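Local coordinates for protein glycosyl hydrolase, family 38 (Enterococcus faecalis, PDB 5KBP) that probably hydrolyses alpha-mannosidic linkages in carbohydrates, as expected of a glycoside hydrolase family 38 member, at residues Asn594-Ala602 with Thr648-Ser656. Numbering follows the deposited sequence.
Sequences NKENSPVKA and TMVTMIKES
K601 lies across I653 and T651 on one face of an antiparallel sheet. Its CG lies anti to the backbone N (chi1 179°), near the CG2 methyl of I653, and the two side chains cross at a slant. The chain is extended, and CE reaches the CG2 methyl of T651 at 3.8 Å. V419 of strand 416-430 also touches K601 and I653.

The M649 side chain bends at its second and third torsions (-69° and -64°), which carries CE to 3.8 Å from CG of K595. The two chains cross at about a right angle. Their strands do not pair: 601-613 runs between them, and Q605 touches both side chains.

A602 and M652 form a hydrogen-bonded pair. A602 N to M652 O and M652 N to A602 O are both 2.9 Å and almost straight. K601 and I653 are the adjoining non-hydrogen-bonded pair, with their CA atoms 4.2 Å apart.

At the end of the strand, K654 N donates to V600 O at 2.9 Å, from above the carbonyl plane. The extended K654 side chain runs alongside P599 O from CB to CD, with CD 3.5 Å away. Inside the turn, S598 OG donates to K601 O at 2.7 Å, on a lone pair in the carbonyl plane, which ties its two ends together.

Opposite S603, strand 591-597 has a classic beta bulge at K595 and E596. The arrangement is a beta hairpin in a large antiparallel sheet of the family 38 C-terminal domain: 591-597 is the outermost strand within this chain, and 601-613 pairs with 641-653.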
loop_
_atom_site.group_PDB
_atom_site.type_symbol
_atom_site.label_atom_id
_atom_site.label_comp_id
_atom_site.label_asym_id
_atom_site.label_seq_id
_atom_site.Cartn_x
_atom_site.Cartn_y
_atom_site.Cartn_z
ATOM N N ASN A 594 20.363 -34.588 -8.997
ATOM C CA ASN A 594 21.490 -33.827 -8.474
ATOM C C ASN A 594 21.725 -32.606 -9.355
ATOM O O ASN A 594 21.978 -32.739 -10.557
ATOM C CB ASN A 594 22.743 -34.697 -8.407
ATOM C CG ASN A 594 23.965 -33.926 -7.942
ATOM O OD1 ASN A 594 24.872 -33.647 -8.725
ATOM N ND2 ASN A 594 23.990 -33.570 -6.663
ATOM N N LYS A 595 21.637 -31.418 -8.758
ATOM C CA LYS A 595 21.792 -30.157 -9.474
ATOM C C LYS A 595 23.220 -29.630 -9.425
ATOM O O LYS A 595 23.780 -29.255 -10.459
ATOM C CB LYS A 595 20.826 -29.108 -8.906
ATOM C CG LYS A 595 19.358 -29.419 -9.145
ATOM C CD LYS A 595 19.033 -29.426 -10.629
ATOM C CE LYS A 595 17.570 -29.745 -10.876
ATOM N NZ LYS A 595 17.243 -29.751 -12.328
ATOM N N GLU A 596 23.819 -29.585 -8.239
ATOM C CA GLU A 596 25.190 -29.129 -8.074
ATOM C C GLU A 596 26.000 -30.196 -7.353
ATOM O O GLU A 596 25.483 -30.919 -6.499
ATOM C CB GLU A 596 25.252 -27.810 -7.293
ATOM C CG GLU A 596 24.672 -26.615 -8.036
ATOM C CD GLU A 596 24.430 -25.425 -7.126
ATOM O OE1 GLU A 596 23.391 -25.405 -6.435
ATOM O OE2 GLU A 596 25.283 -24.513 -7.098
ATOM N N ASN A 597 27.278 -30.289 -7.711
ATOM C CA ASN A 597 28.189 -31.223 -7.055
ATOM C C ASN A 597 29.606 -30.687 -7.181
ATOM O O ASN A 597 30.122 -30.546 -8.293
ATOM C CB ASN A 597 28.083 -32.623 -7.661
ATOM C CG ASN A 597 28.776 -33.677 -6.815
ATOM O OD1 ASN A 597 29.177 -33.413 -5.681
ATOM N ND2 ASN A 597 28.912 -34.879 -7.361
ATOM N N SER A 598 30.224 -30.396 -6.044
ATOM C CA SER A 598 31.572 -29.847 -6.002
ATOM C C SER A 598 32.206 -30.281 -4.690
ATOM O O SER A 598 31.521 -30.788 -3.797
ATOM C CB SER A 598 31.554 -28.318 -6.123
ATOM O OG SER A 598 31.056 -27.719 -4.939
ATOM N N PRO A 599 33.526 -30.109 -4.551
ATOM C CA PRO A 599 34.163 -30.445 -3.267
ATOM C C PRO A 599 33.673 -29.610 -2.095
ATOM O O PRO A 599 33.907 -29.998 -0.943
ATOM C CB PRO A 599 35.653 -30.201 -3.543
ATOM C CG PRO A 599 35.794 -30.394 -5.009
ATOM C CD PRO A 599 34.524 -29.863 -5.607
ATOM N N VAL A 600 33.002 -28.487 -2.341
ATOM C CA VAL A 600 32.576 -27.594 -1.269
ATOM C C VAL A 600 31.065 -27.461 -1.159
ATOM O O VAL A 600 30.581 -26.959 -0.132
ATOM C CB VAL A 600 33.211 -26.194 -1.417
ATOM C CG1 VAL A 600 34.728 -26.294 -1.428
ATOM C CG2 VAL A 600 32.703 -25.510 -2.676
ATOM N N LYS A 601 30.297 -27.886 -2.160
ATOM C CA LYS A 601 28.857 -27.672 -2.133
ATOM C C LYS A 601 28.179 -28.635 -3.098
ATOM O O LYS A 601 28.657 -28.842 -4.215
ATOM C CB LYS A 601 28.512 -26.222 -2.493
ATOM C CG LYS A 601 27.025 -25.912 -2.518
ATOM C CD LYS A 601 26.782 -24.464 -2.908
ATOM C CE LYS A 601 25.298 -24.151 -2.985
ATOM N NZ LYS A 601 25.058 -22.728 -3.349
ATOM N N ALA A 602 27.066 -29.213 -2.652
ATOM C CA ALA A 602 26.264 -30.105 -3.476
ATOM C C ALA A 602 24.799 -29.927 -3.106
ATOM O O ALA A 602 24.464 -29.680 -1.945
ATOM C CB ALA A 602 26.683 -31.569 -3.304
ATOM N N THR A 648 11.655 -29.599 -3.520
ATOM C CA THR A 648 12.535 -29.229 -2.421
ATOM C C THR A 648 13.984 -29.335 -2.874
ATOM O O THR A 648 14.373 -30.331 -3.494
ATOM C CB THR A 648 12.301 -30.123 -1.198
ATOM O OG1 THR A 648 10.918 -30.080 -0.829
ATOM C CG2 THR A 648 13.145 -29.652 -0.022
ATOM N N MET A 649 14.774 -28.310 -2.566
ATOM C CA MET A 649 16.203 -28.295 -2.858
ATOM C C MET A 649 16.962 -28.546 -1.560
ATOM O O MET A 649 16.972 -27.694 -0.666
ATOM C CB MET A 649 16.618 -26.967 -3.489
ATOM C CG MET A 649 16.088 -26.746 -4.896
ATOM S SD MET A 649 16.843 -27.837 -6.117
ATOM C CE MET A 649 18.547 -27.285 -6.066
ATOM N N VAL A 650 17.590 -29.712 -1.457
ATOM C CA VAL A 650 18.388 -30.066 -0.288
ATOM C C VAL A 650 19.841 -29.721 -0.584
ATOM O O VAL A 650 20.439 -30.266 -1.517
ATOM C CB VAL A 650 18.233 -31.553 0.066
ATOM C CG1 VAL A 650 19.024 -31.881 1.325
ATOM C CG2 VAL A 650 16.766 -31.906 0.242
ATOM N N THR A 651 20.412 -28.820 0.212
ATOM C CA THR A 651 21.749 -28.297 -0.029
ATOM C C THR A 651 22.663 -28.616 1.147
ATOM O O THR A 651 22.259 -28.507 2.310
ATOM C CB THR A 651 21.713 -26.781 -0.265
ATOM O OG1 THR A 651 20.762 -26.478 -1.293
ATOM C CG2 THR A 651 23.085 -26.273 -0.691
ATOM N N MET A 652 23.896 -29.011 0.833
ATOM C CA MET A 652 24.924 -29.279 1.828
ATOM C C MET A 652 26.230 -28.644 1.376
ATOM O O MET A 652 26.592 -28.724 0.199
ATOM C CB MET A 652 25.129 -30.787 2.038
ATOM C CG MET A 652 26.419 -31.139 2.769
ATOM S SD MET A 652 26.912 -32.863 2.580
ATOM C CE MET A 652 25.574 -33.669 3.445
ATOM N N ILE A 653 26.934 -28.015 2.313
ATOM C CA ILE A 653 28.255 -27.466 2.054
ATOM C C ILE A 653 29.287 -28.260 2.856
ATOM O O ILE A 653 28.956 -29.014 3.771
ATOM C CB ILE A 653 28.333 -25.959 2.367
ATOM C CG1 ILE A 653 28.177 -25.704 3.866
ATOM C CG2 ILE A 653 27.269 -25.203 1.588
ATOM C CD1 ILE A 653 28.293 -24.242 4.241
ATOM N N LYS A 654 30.560 -28.076 2.496
ATOM C CA LYS A 654 31.621 -28.908 3.059
ATOM C C LYS A 654 31.879 -28.587 4.526
ATOM O O LYS A 654 32.035 -29.499 5.346
ATOM C CB LYS A 654 32.904 -28.738 2.245
ATOM C CG LYS A 654 34.127 -29.398 2.865
ATOM C CD LYS A 654 35.384 -29.106 2.060
ATOM C CE LYS A 654 36.613 -29.703 2.728
ATOM N NZ LYS A 654 37.854 -29.448 1.948
ATOM N N GLU A 655 31.923 -27.302 4.881
ATOM C CA GLU A 655 32.410 -26.869 6.186
ATOM C C GLU A 655 31.285 -26.574 7.175
ATOM O O GLU A 655 31.470 -25.781 8.103
ATOM C CB GLU A 655 33.307 -25.643 6.028
ATOM C CG GLU A 655 34.451 -25.818 5.038
ATOM C CD GLU A 655 35.586 -26.667 5.586
ATOM O OE1 GLU A 655 35.471 -27.167 6.724
ATOM O OE2 GLU A 655 36.601 -26.828 4.875
ATOM N N SER A 656 30.124 -27.205 7.011
ATOM C CA SER A 656 29.022 -26.979 7.933
ATOM C C SER A 656 28.176 -28.237 8.047
ATOM O O SER A 656 28.011 -28.975 7.073
ATOM C CB SER A 656 28.146 -25.802 7.487
ATOM O OG SER A 656 27.003 -25.678 8.315
#